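Local atomic coordinates of prenylcyclase (Actinoplanes teichomyceticus, PDB entry 6IJ1), a protein that probably acts on prenyl groups as a cyclase-like enzyme, its exact reaction and substrate remaining uncertain. Residues A[190-198]-A[288-299]; A[29-37]-A[319-328]. One frame throughout, in Å; residues are numbered along the deposited sequence.

Interaction 1 of 2, residues A[190-198]-A[288-299]; sequences WPAYWWIDP and SARLRMVLPWET
The carbonyl oxygen of Arg290 is gripped twice: Ile196 N sends it a nearly straight bond of 3.2 Å (176° at the hydrogen), and a water donates to it from 2.8 Å. That water also accepts from Asp197 N and donates to Asp197 OD2, while a second water ties the same carboxylate oxygen to Ser288 O. Two residues on in the chain, Arg292 N donates to Trp194 O at 2.8 Å, and the side chain of Arg292 continues over the loop. Its CG sits between backbone N and carbonyl carbon (chi1 58°), and from there the chain runs extended to NE. In the guanidinium plane NE reaches Tyr193 O at 2.9 Å, although it lies above the plane of that carbonyl, and NH2 reaches Ala192 O at 2.8 Å. NH2 also makes a salt bridge with Asp302, and Trp195 O lies over one face of the group.

Farther on, Tyr193 turns CG away from its own N (chi1 -173°), which carries the phenol to the turn at 295-298. There OH donates to Glu298 O at 2.8 Å, almost in line with the C=O bond. Val294 covers one face of this ring, its CG2 3.9 Å from the centroid in a CH-pi contact. The sulfur of Met293 approaches the Trp194 ring obliquely, a Met-aromatic contact. The backbone pattern is that of a single antiparallel bridge, with Trp195 and Leu291 as a non-hydrogen-bonded pair, by which an irregular loop joins the edge strand of a small mixed sheet.

Interaction 2 of 2, residues A[29-37]-A[319-328]; sequences GRWVDYDLL and TIARDTFGLH
Both oxygens of the Asp33 carboxylate are taken up by backbone N-H groups of 323-328 or of Asp33's own neighbour. OD1 accepts from Phe325 N at 2.8 Å, on the syn side and 23° out of the carboxylate plane, and also from Tyr34 N, which comes from above that plane. OD2 receives His328 N at 3.1 Å, nearly in line with its C-O bond, and a weak bond from Leu327 N. With CG swung away from the backbone N (chi1 -151°), the carboxylate enters the type I turn 323-326 and meets the first N-H groups of the helix that follows Gly326, its N-cap residue. Replacing the carboxylate by the methyl of an alanine is likely to leave the N-H groups of Phe325 and His328 without their acceptor, and the turn less firmly tied to the 29-37 loop.

Packing is close on both flanks of this carboxylate. Tyr34 lays its ring flat on the backbone of Asp323, whose CA stands 3.6 Å from the ring centroid and 11° off the normal, a CH-pi contact. The hydroxyl, bonded to Ala289 O, lies over a face of the His328 ring. On the other flank Leu327 CD1 touches Trp31 CB at 3.7 Å, the two side chains crossing at about a right angle. Leu36 CD2 rests on Ala321 CB at 3.7 Å, a further buried apolar contact.

The solvent side is looser. Phe325 and Asp35 are exposed, Thr324 OG1 merely approaches Asp35 CB, and a water links Asp35 N to Arg322 O.

Within the fold, the loop between helices 10-23 and 42-52 lies along strand 319-321 and the start of helix 327-341. Leu327 also packs on helix 10-23, and Trp31 on helices 42-52 and 58-71.

The two contacts illustrate how a mainly helical protein can gather distant loops around a very small sheet. Their centres lie 15 Å apart, and strands 291-292 and 319-321, neighbouring and antiparallel, belong one to each; Leu291 O and Ala321 N probably form a hydrogen bond at 2.8 Å. Ala289 CB also packs 3.6 Å from His328 ND1. Along the chain the order is 29-37, 190-198, 288-299, 319-328, so interaction 2 spans interaction 1 completely and brings the region after the first helix to the start of the last, 327-341. Loops from the early, middle and late chain thereby meet at two neighbouring strands of one small sheet.

Interaction 1 of 2, residues A[190-198]-A[288-299]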
loop_
_atom_site.group_PDB
_atom_site.type_symbol
_atom_site.label_atom_id
_atom_site.label_comp_id
_atom_site.label_asym_id
_atom_site.label_seq_id
_atom_site.Cartn_x
_atom_site.Cartn_y
_atom_site.Cartn_z
ATOM N N TRP A 190 3.937 -8.153 -10.577
ATOM C CA TRP A 190 4.903 -8.320 -9.509
ATOM C C TRP A 190 4.264 -9.066 -8.359
ATOM O O TRP A 190 3.113 -8.792 -8.032
ATOM C CB TRP A 190 5.384 -6.982 -8.966
ATOM C CG TRP A 190 6.420 -6.254 -9.832
ATOM C CD1 TRP A 190 7.769 -6.318 -9.645
ATOM C CD2 TRP A 190 6.195 -5.357 -10.937
ATOM N NE1 TRP A 190 8.415 -5.515 -10.559
ATOM C CE2 TRP A 190 7.488 -4.926 -11.380
ATOM C CE3 TRP A 190 5.063 -4.946 -11.646
ATOM C CZ2 TRP A 190 7.676 -4.053 -12.440
ATOM C CZ3 TRP A 190 5.232 -4.015 -12.698
ATOM C CH2 TRP A 190 6.549 -3.598 -13.083
ATOM N N PRO A 191 5.006 -9.911 -7.684
ATOM C CA PRO A 191 4.493 -10.583 -6.501
ATOM C C PRO A 191 4.551 -9.660 -5.286
ATOM O O PRO A 191 5.241 -8.652 -5.283
ATOM C CB PRO A 191 5.481 -11.743 -6.360
ATOM C CG PRO A 191 6.769 -11.119 -6.759
ATOM C CD PRO A 191 6.410 -10.299 -7.980
ATOM N N ALA A 192 3.806 -10.029 -4.238
ATOM C CA ALA A 192 3.752 -9.273 -2.993
ATOM C C ALA A 192 4.160 -10.214 -1.867
ATOM O O ALA A 192 3.908 -11.417 -1.939
ATOM C CB ALA A 192 2.343 -8.746 -2.691
ATOM N N TYR A 193 4.771 -9.658 -0.820
ATOM C CA TYR A 193 5.037 -10.444 0.372
ATOM C C TYR A 193 3.873 -10.377 1.334
ATOM O O TYR A 193 3.337 -11.429 1.727
ATOM C CB TYR A 193 6.314 -9.920 1.040
ATOM C CG TYR A 193 6.812 -10.761 2.219
ATOM C CD1 TYR A 193 7.506 -11.983 2.005
ATOM C CD2 TYR A 193 6.616 -10.318 3.542
ATOM C CE1 TYR A 193 8.002 -12.697 3.121
ATOM C CE2 TYR A 193 7.136 -11.040 4.643
ATOM C CZ TYR A 193 7.813 -12.233 4.387
ATOM O OH TYR A 193 8.288 -12.896 5.505
ATOM N N TRP A 194 3.415 -9.174 1.677
ATOM C CA TRP A 194 2.409 -8.993 2.707
ATOM C C TRP A 194 0.974 -9.061 2.202
ATOM O O TRP A 194 0.073 -8.853 3.021
ATOM C CB TRP A 194 2.597 -7.644 3.446
ATOM C CG TRP A 194 3.958 -7.498 4.115
ATOM C CD1 TRP A 194 4.982 -6.722 3.709
ATOM C CD2 TRP A 194 4.368 -8.111 5.349
ATOM N NE1 TRP A 194 6.044 -6.811 4.608
ATOM C CE2 TRP A 194 5.678 -7.674 5.616
ATOM C CE3 TRP A 194 3.742 -8.982 6.240
ATOM C CZ2 TRP A 194 6.391 -8.067 6.732
ATOM C CZ3 TRP A 194 4.451 -9.383 7.368
ATOM C CH2 TRP A 194 5.762 -8.938 7.594
ATOM N N TRP A 195 0.745 -9.211 0.904
ATOM C CA TRP A 195 -0.610 -9.050 0.369
ATOM C C TRP A 195 -0.991 -10.276 -0.426
ATOM O O TRP A 195 -0.182 -10.845 -1.155
ATOM C CB TRP A 195 -0.720 -7.797 -0.538
ATOM C CG TRP A 195 -0.367 -6.580 0.256
ATOM C CD1 TRP A 195 0.881 -5.984 0.353
ATOM C CD2 TRP A 195 -1.261 -5.764 1.053
ATOM N NE1 TRP A 195 0.810 -4.878 1.195
ATOM C CE2 TRP A 195 -0.494 -4.714 1.622
ATOM C CE3 TRP A 195 -2.633 -5.835 1.369
ATOM C CZ2 TRP A 195 -1.050 -3.772 2.493
ATOM C CZ3 TRP A 195 -3.179 -4.882 2.214
ATOM C CH2 TRP A 195 -2.409 -3.858 2.771
ATOM N N ILE A 196 -2.267 -10.677 -0.276
ATOM C CA ILE A 196 -2.829 -11.788 -1.038
ATOM C C ILE A 196 -2.923 -11.459 -2.533
ATOM O O ILE A 196 -2.758 -12.339 -3.371
ATOM C CB ILE A 196 -4.228 -12.088 -0.454
ATOM C CG1 ILE A 196 -4.049 -12.729 0.922
ATOM C CG2 ILE A 196 -5.031 -12.941 -1.412
ATOM C CD1 ILE A 196 -3.454 -14.128 0.859
ATOM N N ASP A 197 -3.201 -10.212 -2.866
ATOM C CA ASP A 197 -3.507 -9.802 -4.228
ATOM C C ASP A 197 -2.250 -9.238 -4.887
ATOM O O ASP A 197 -1.797 -8.176 -4.471
ATOM C CB ASP A 197 -4.608 -8.741 -4.230
ATOM C CG ASP A 197 -5.894 -9.242 -3.583
ATOM O OD1 ASP A 197 -6.405 -10.322 -3.981
ATOM O OD2 ASP A 197 -6.415 -8.551 -2.678
ATOM N N PRO A 198 -1.708 -9.872 -5.926
ATOM C CA PRO A 198 -0.558 -9.285 -6.632
ATOM C C PRO A 198 -0.924 -8.008 -7.348
ATOM O O PRO A 198 0.000 -7.271 -7.757
ATOM C CB PRO A 198 -0.157 -10.385 -7.616
ATOM C CG PRO A 198 -1.435 -11.147 -7.875
ATOM C CD PRO A 198 -2.108 -11.164 -6.481
ATOM N N SER A 288 -11.579 -5.297 1.907
ATOM C CA SER A 288 -11.001 -6.317 1.046
ATOM C C SER A 288 -9.495 -6.109 0.915
ATOM O O SER A 288 -8.863 -6.742 0.050
ATOM C CB SER A 288 -11.717 -6.269 -0.329
ATOM O OG SER A 288 -11.881 -4.924 -0.803
ATOM N N ALA A 289 -8.897 -5.303 1.780
ATOM C CA ALA A 289 -7.449 -5.093 1.732
ATOM C C ALA A 289 -6.810 -6.224 2.545
ATOM O O ALA A 289 -6.483 -6.081 3.723
ATOM C CB ALA A 289 -7.105 -3.691 2.264
ATOM N N ARG A 290 -6.671 -7.378 1.895
ATOM C CA ARG A 290 -6.382 -8.629 2.600
ATOM C C ARG A 290 -4.874 -8.775 2.743
ATOM O O ARG A 290 -4.161 -9.003 1.755
ATOM C CB ARG A 290 -6.985 -9.837 1.859
ATOM C CG ARG A 290 -8.526 -9.730 1.659
ATOM C CD ARG A 290 -9.299 -9.411 2.983
ATOM N NE ARG A 290 -9.513 -10.577 3.827
ATOM C CZ ARG A 290 -10.561 -11.431 3.692
ATOM N NH1 ARG A 290 -11.392 -11.322 2.735
ATOM N NH2 ARG A 290 -10.677 -12.460 4.466
ATOM N N LEU A 291 -4.420 -8.598 3.967
ATOM C CA LEU A 291 -3.007 -8.547 4.330
ATOM C C LEU A 291 -2.657 -9.898 4.921
ATOM O O LEU A 291 -3.310 -10.343 5.870
ATOM C CB LEU A 291 -2.820 -7.420 5.356
ATOM C CG LEU A 291 -1.474 -6.852 5.766
ATOM C CD1 LEU A 291 -1.807 -5.763 6.767
ATOM C CD2 LEU A 291 -0.746 -7.986 6.438
ATOM N N ARG A 292 -1.628 -10.549 4.404
ATOM C CA ARG A 292 -1.208 -11.814 5.020
ATOM C C ARG A 292 -0.020 -11.542 5.931
ATOM O O ARG A 292 1.026 -11.038 5.472
ATOM C CB ARG A 292 -0.910 -12.874 3.975
ATOM C CG ARG A 292 0.150 -12.525 2.948
ATOM C CD ARG A 292 0.248 -13.609 1.869
ATOM N NE ARG A 292 1.293 -13.313 0.904
ATOM C CZ ARG A 292 1.451 -13.957 -0.238
ATOM N NH1 ARG A 292 0.664 -15.018 -0.550
ATOM N NH2 ARG A 292 2.384 -13.584 -1.108
ATOM N N MET A 293 -0.204 -11.823 7.216
ATOM C CA MET A 293 0.879 -11.641 8.190
ATOM C C MET A 293 1.812 -12.851 8.089
ATOM O O MET A 293 1.690 -13.853 8.817
ATOM C CB MET A 293 0.310 -11.467 9.606
ATOM C CG MET A 293 -0.281 -10.122 9.902
ATOM S SD MET A 293 0.956 -8.818 9.677
ATOM C CE MET A 293 2.212 -9.410 10.779
ATOM N N VAL A 294 2.735 -12.774 7.123
ATOM C CA VAL A 294 3.650 -13.881 6.870
ATOM C C VAL A 294 4.395 -14.229 8.149
ATOM O O VAL A 294 4.757 -13.370 8.957
ATOM C CB VAL A 294 4.663 -13.469 5.785
ATOM C CG1 VAL A 294 5.534 -14.692 5.331
ATOM C CG2 VAL A 294 3.933 -12.955 4.527
ATOM N N LEU A 295 4.652 -15.519 8.318
ATOM C CA LEU A 295 5.378 -15.899 9.514
ATOM C C LEU A 295 6.804 -15.371 9.416
ATOM O O LEU A 295 7.365 -15.363 8.336
ATOM C CB LEU A 295 5.383 -17.422 9.693
ATOM C CG LEU A 295 3.965 -17.949 10.061
ATOM C CD1 LEU A 295 3.915 -19.428 9.719
ATOM C CD2 LEU A 295 3.551 -17.597 11.471
ATOM N N PRO A 296 7.409 -14.997 10.545
ATOM C CA PRO A 296 8.715 -14.294 10.513
ATOM C C PRO A 296 9.834 -15.042 9.815
ATOM O O PRO A 296 10.742 -14.402 9.247
ATOM C CB PRO A 296 9.037 -14.105 11.992
ATOM C CG PRO A 296 7.657 -13.924 12.608
ATOM C CD PRO A 296 6.735 -14.819 11.835
ATOM N N TRP A 297 9.806 -16.373 9.825
ATOM C CA TRP A 297 10.851 -17.170 9.221
ATOM C C TRP A 297 10.493 -17.602 7.832
ATOM O O TRP A 297 11.291 -18.273 7.166
ATOM C CB TRP A 297 11.087 -18.410 10.134
ATOM C CG TRP A 297 9.794 -19.188 10.462
ATOM C CD1 TRP A 297 9.282 -20.239 9.773
ATOM C CD2 TRP A 297 8.891 -18.926 11.521
ATOM N NE1 TRP A 297 8.070 -20.672 10.355
ATOM C CE2 TRP A 297 7.824 -19.856 11.418
ATOM C CE3 TRP A 297 8.840 -17.971 12.530
ATOM C CZ2 TRP A 297 6.741 -19.864 12.319
ATOM C CZ3 TRP A 297 7.755 -17.988 13.429
ATOM C CH2 TRP A 297 6.731 -18.941 13.301
ATOM N N GLU A 298 9.310 -17.200 7.332
ATOM C CA GLU A 298 8.852 -17.671 6.046
ATOM C C GLU A 298 9.296 -16.725 4.936
ATOM O O GLU A 298 9.041 -15.512 5.009
ATOM C CB GLU A 298 7.332 -17.786 6.060
ATOM C CG GLU A 298 6.752 -18.114 4.764
ATOM C CD GLU A 298 7.091 -19.507 4.253
ATOM O OE1 GLU A 298 6.594 -20.510 4.852
ATOM O OE2 GLU A 298 7.822 -19.618 3.278
ATOM N N THR A 299 10.012 -17.264 3.941
ATOM C CA THR A 299 10.442 -16.478 2.789
ATOM C C THR A 299 9.592 -16.688 1.560
ATOM O O THR A 299 9.745 -15.965 0.571
ATOM C CB THR A 299 11.900 -16.778 2.413
ATOM O OG1 THR A 299 11.990 -18.125 1.935
ATOM C CG2 THR A 299 12.756 -16.664 3.637
HETATM O O HOH W 1 -8.948 -8.539 -2.000
HETATM O O HOH W 2 -4.298 -8.266 -0.930
#

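Interaction 2 of 2, residues A[29-37]-A[319-328]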
loop_
_atom_site.group_PDB
_atom_site.type_symbol
_atom_site.label_atom_id
_atom_site.label_comp_id
_atom_site.label_asym_id
_atom_site.label_seq_id
_atom_site.Cartn_x
_atom_site.Cartn_y
_atom_site.Cartn_z
ATOM N N GLY A 29 -7.872 13.907 14.491
ATOM C CA GLY A 29 -7.663 13.969 13.055
ATOM C C GLY A 29 -7.033 12.722 12.447
ATOM O O GLY A 29 -6.970 12.640 11.206
ATOM N N ARG A 30 -6.554 11.784 13.264
ATOM C CA ARG A 30 -5.859 10.629 12.708
ATOM C C ARG A 30 -6.888 9.596 12.212
ATOM O O ARG A 30 -8.098 9.702 12.425
ATOM C CB ARG A 30 -4.901 10.016 13.723
ATOM C CG ARG A 30 -5.547 9.284 14.821
ATOM C CD ARG A 30 -4.576 8.883 15.962
ATOM N NE ARG A 30 -5.141 7.767 16.749
ATOM C CZ ARG A 30 -5.991 7.921 17.767
ATOM N NH1 ARG A 30 -6.371 9.153 18.130
ATOM N NH2 ARG A 30 -6.471 6.851 18.410
ATOM N N TRP A 31 -6.397 8.621 11.443
ATOM C CA TRP A 31 -7.229 7.483 11.060
ATOM C C TRP A 31 -6.562 6.220 11.577
ATOM O O TRP A 31 -5.328 6.095 11.585
ATOM C CB TRP A 31 -7.388 7.378 9.553
ATOM C CG TRP A 31 -8.182 8.471 8.962
ATOM C CD1 TRP A 31 -9.540 8.526 8.874
ATOM C CD2 TRP A 31 -7.690 9.687 8.353
ATOM N NE1 TRP A 31 -9.945 9.691 8.242
ATOM C CE2 TRP A 31 -8.823 10.423 7.914
ATOM C CE3 TRP A 31 -6.402 10.219 8.108
ATOM C CZ2 TRP A 31 -8.719 11.702 7.281
ATOM C CZ3 TRP A 31 -6.300 11.471 7.471
ATOM C CH2 TRP A 31 -7.445 12.189 7.060
ATOM N N VAL A 32 -7.390 5.237 11.972
ATOM C CA VAL A 32 -6.863 3.936 12.393
ATOM C C VAL A 32 -7.625 2.824 11.664
ATOM O O VAL A 32 -8.790 2.978 11.283
ATOM C CB VAL A 32 -6.925 3.687 13.917
ATOM C CG1 VAL A 32 -6.224 4.887 14.674
ATOM C CG2 VAL A 32 -8.384 3.541 14.399
ATOM N N ASP A 33 -6.937 1.725 11.421
ATOM C CA ASP A 33 -7.603 0.581 10.796
ATOM C C ASP A 33 -6.804 -0.669 11.123
ATOM O O ASP A 33 -5.693 -0.617 11.639
ATOM C CB ASP A 33 -7.740 0.760 9.278
ATOM C CG ASP A 33 -8.958 0.048 8.679
ATOM O OD1 ASP A 33 -9.543 -0.805 9.363
ATOM O OD2 ASP A 33 -9.251 0.352 7.483
ATOM N N TYR A 34 -7.390 -1.821 10.778
ATOM C CA TYR A 34 -6.872 -3.149 11.109
ATOM C C TYR A 34 -7.025 -3.431 12.603
ATOM O O TYR A 34 -7.388 -2.551 13.391
ATOM C CB TYR A 34 -5.428 -3.398 10.588
ATOM C CG TYR A 34 -5.379 -3.511 9.081
ATOM C CD1 TYR A 34 -5.246 -2.378 8.290
ATOM C CD2 TYR A 34 -5.512 -4.741 8.482
ATOM C CE1 TYR A 34 -5.227 -2.484 6.882
ATOM C CE2 TYR A 34 -5.514 -4.865 7.054
ATOM C CZ TYR A 34 -5.355 -3.737 6.310
ATOM O OH TYR A 34 -5.363 -3.813 4.915
ATOM N N ASP A 35 -6.809 -4.674 12.967
ATOM C CA ASP A 35 -7.016 -5.084 14.353
ATOM C C ASP A 35 -6.017 -6.130 14.757
ATOM O O ASP A 35 -6.294 -6.889 15.691
ATOM C CB ASP A 35 -8.497 -5.614 14.463
ATOM C CG ASP A 35 -8.945 -5.885 15.865
ATOM O OD1 ASP A 35 -8.731 -5.002 16.752
ATOM O OD2 ASP A 35 -9.562 -6.983 16.050
ATOM N N LEU A 36 -4.877 -6.221 14.105
ATOM C CA LEU A 36 -3.918 -7.294 14.365
ATOM C C LEU A 36 -3.461 -7.323 15.810
ATOM O O LEU A 36 -3.318 -8.404 16.396
ATOM C CB LEU A 36 -2.698 -7.111 13.477
ATOM C CG LEU A 36 -3.127 -7.397 12.031
ATOM C CD1 LEU A 36 -2.109 -6.777 11.126
ATOM C CD2 LEU A 36 -3.237 -8.879 11.800
ATOM N N LEU A 37 -3.200 -6.151 16.380
ATOM C CA LEU A 37 -2.695 -6.008 17.741
ATOM C C LEU A 37 -3.113 -4.606 18.142
ATOM O O LEU A 37 -2.282 -3.695 18.273
ATOM C CB LEU A 37 -1.183 -6.233 17.770
ATOM C CG LEU A 37 -0.575 -6.370 19.181
ATOM C CD1 LEU A 37 -1.530 -7.052 20.165
ATOM C CD2 LEU A 37 0.734 -7.130 19.104
ATOM N N THR A 319 -1.790 -15.267 9.857
ATOM C CA THR A 319 -3.196 -15.028 9.559
ATOM C C THR A 319 -3.312 -14.131 8.327
ATOM O O THR A 319 -2.431 -13.330 8.028
ATOM C CB THR A 319 -3.875 -14.396 10.774
ATOM O OG1 THR A 319 -5.261 -14.720 10.766
ATOM C CG2 THR A 319 -3.771 -12.837 10.781
ATOM N N ILE A 320 -4.448 -14.268 7.644
ATOM C CA ILE A 320 -4.864 -13.303 6.618
ATOM C C ILE A 320 -5.865 -12.370 7.262
ATOM O O ILE A 320 -6.903 -12.827 7.777
ATOM C CB ILE A 320 -5.470 -14.001 5.413
ATOM C CG1 ILE A 320 -4.384 -14.756 4.682
ATOM C CG2 ILE A 320 -6.097 -12.940 4.453
ATOM C CD1 ILE A 320 -4.955 -15.797 3.712
ATOM N N ALA A 321 -5.546 -11.081 7.298
ATOM C CA ALA A 321 -6.341 -10.081 7.994
ATOM C C ALA A 321 -7.046 -9.218 6.976
ATOM O O ALA A 321 -6.749 -9.263 5.775
ATOM C CB ALA A 321 -5.435 -9.209 8.879
ATOM N N ARG A 322 -7.982 -8.414 7.457
ATOM C CA ARG A 322 -8.644 -7.433 6.622
ATOM C C ARG A 322 -8.639 -6.091 7.335
ATOM O O ARG A 322 -8.455 -6.001 8.554
ATOM C CB ARG A 322 -10.091 -7.866 6.279
ATOM C CG ARG A 322 -11.020 -7.679 7.406
ATOM C CD ARG A 322 -12.412 -8.390 7.039
ATOM N NE ARG A 322 -12.316 -9.815 7.288
ATOM C CZ ARG A 322 -12.977 -10.742 6.578
ATOM N NH1 ARG A 322 -13.753 -10.375 5.550
ATOM N NH2 ARG A 322 -12.879 -12.030 6.940
ATOM N N ASP A 323 -8.834 -5.028 6.547
ATOM C CA ASP A 323 -8.972 -3.690 7.089
ATOM C C ASP A 323 -10.346 -3.568 7.740
ATOM O O ASP A 323 -11.354 -3.238 7.080
ATOM C CB ASP A 323 -8.785 -2.637 5.963
ATOM C CG ASP A 323 -9.671 -2.877 4.748
ATOM O OD1 ASP A 323 -9.791 -4.024 4.247
ATOM O OD2 ASP A 323 -10.187 -1.856 4.211
ATOM N N THR A 324 -10.377 -3.890 9.036
ATOM C CA THR A 324 -11.587 -4.007 9.846
ATOM C C THR A 324 -12.641 -2.935 9.582
ATOM O O THR A 324 -13.849 -3.225 9.537
ATOM C CB THR A 324 -11.137 -3.929 11.275
ATOM O OG1 THR A 324 -10.023 -4.808 11.481
ATOM C CG2 THR A 324 -12.300 -4.355 12.213
ATOM N N PHE A 325 -12.187 -1.682 9.463
ATOM C CA PHE A 325 -13.107 -0.552 9.376
ATOM C C PHE A 325 -13.289 -0.041 7.960
ATOM O O PHE A 325 -14.022 0.936 7.747
ATOM C CB PHE A 325 -12.615 0.549 10.335
ATOM C CG PHE A 325 -12.559 0.060 11.732
ATOM C CD1 PHE A 325 -13.711 -0.279 12.362
ATOM C CD2 PHE A 325 -11.347 -0.124 12.350
ATOM C CE1 PHE A 325 -13.633 -0.763 13.705
ATOM C CE2 PHE A 325 -11.250 -0.621 13.664
ATOM C CZ PHE A 325 -12.404 -0.937 14.323
ATOM N N GLY A 326 -12.639 -0.691 6.963
ATOM C CA GLY A 326 -12.838 -0.341 5.565
ATOM C C GLY A 326 -12.137 0.924 5.113
ATOM O O GLY A 326 -12.352 1.359 3.970
ATOM N N LEU A 327 -11.243 1.472 5.945
ATOM C CA LEU A 327 -10.615 2.742 5.526
ATOM C C LEU A 327 -9.564 2.475 4.447
ATOM O O LEU A 327 -9.458 3.233 3.472
ATOM C CB LEU A 327 -9.948 3.489 6.695
ATOM C CG LEU A 327 -10.722 3.712 7.993
ATOM C CD1 LEU A 327 -9.955 4.820 8.791
ATOM C CD2 LEU A 327 -12.130 4.119 7.788
ATOM N N HIS A 328 -8.767 1.407 4.603
ATOM C CA HIS A 328 -7.734 1.161 3.607
ATOM C C HIS A 328 -8.351 0.856 2.263
ATOM O O HIS A 328 -7.946 1.406 1.241
ATOM C CB HIS A 328 -6.846 0.008 4.110
ATOM C CG HIS A 328 -5.555 -0.138 3.372
ATOM N ND1 HIS A 328 -5.502 -0.488 2.048
ATOM C CD2 HIS A 328 -4.276 0.049 3.774
ATOM C CE1 HIS A 328 -4.242 -0.526 1.657
ATOM N NE2 HIS A 328 -3.462 -0.193 2.685
HETATM O O HOH W 3 -6.932 -6.686 10.981
#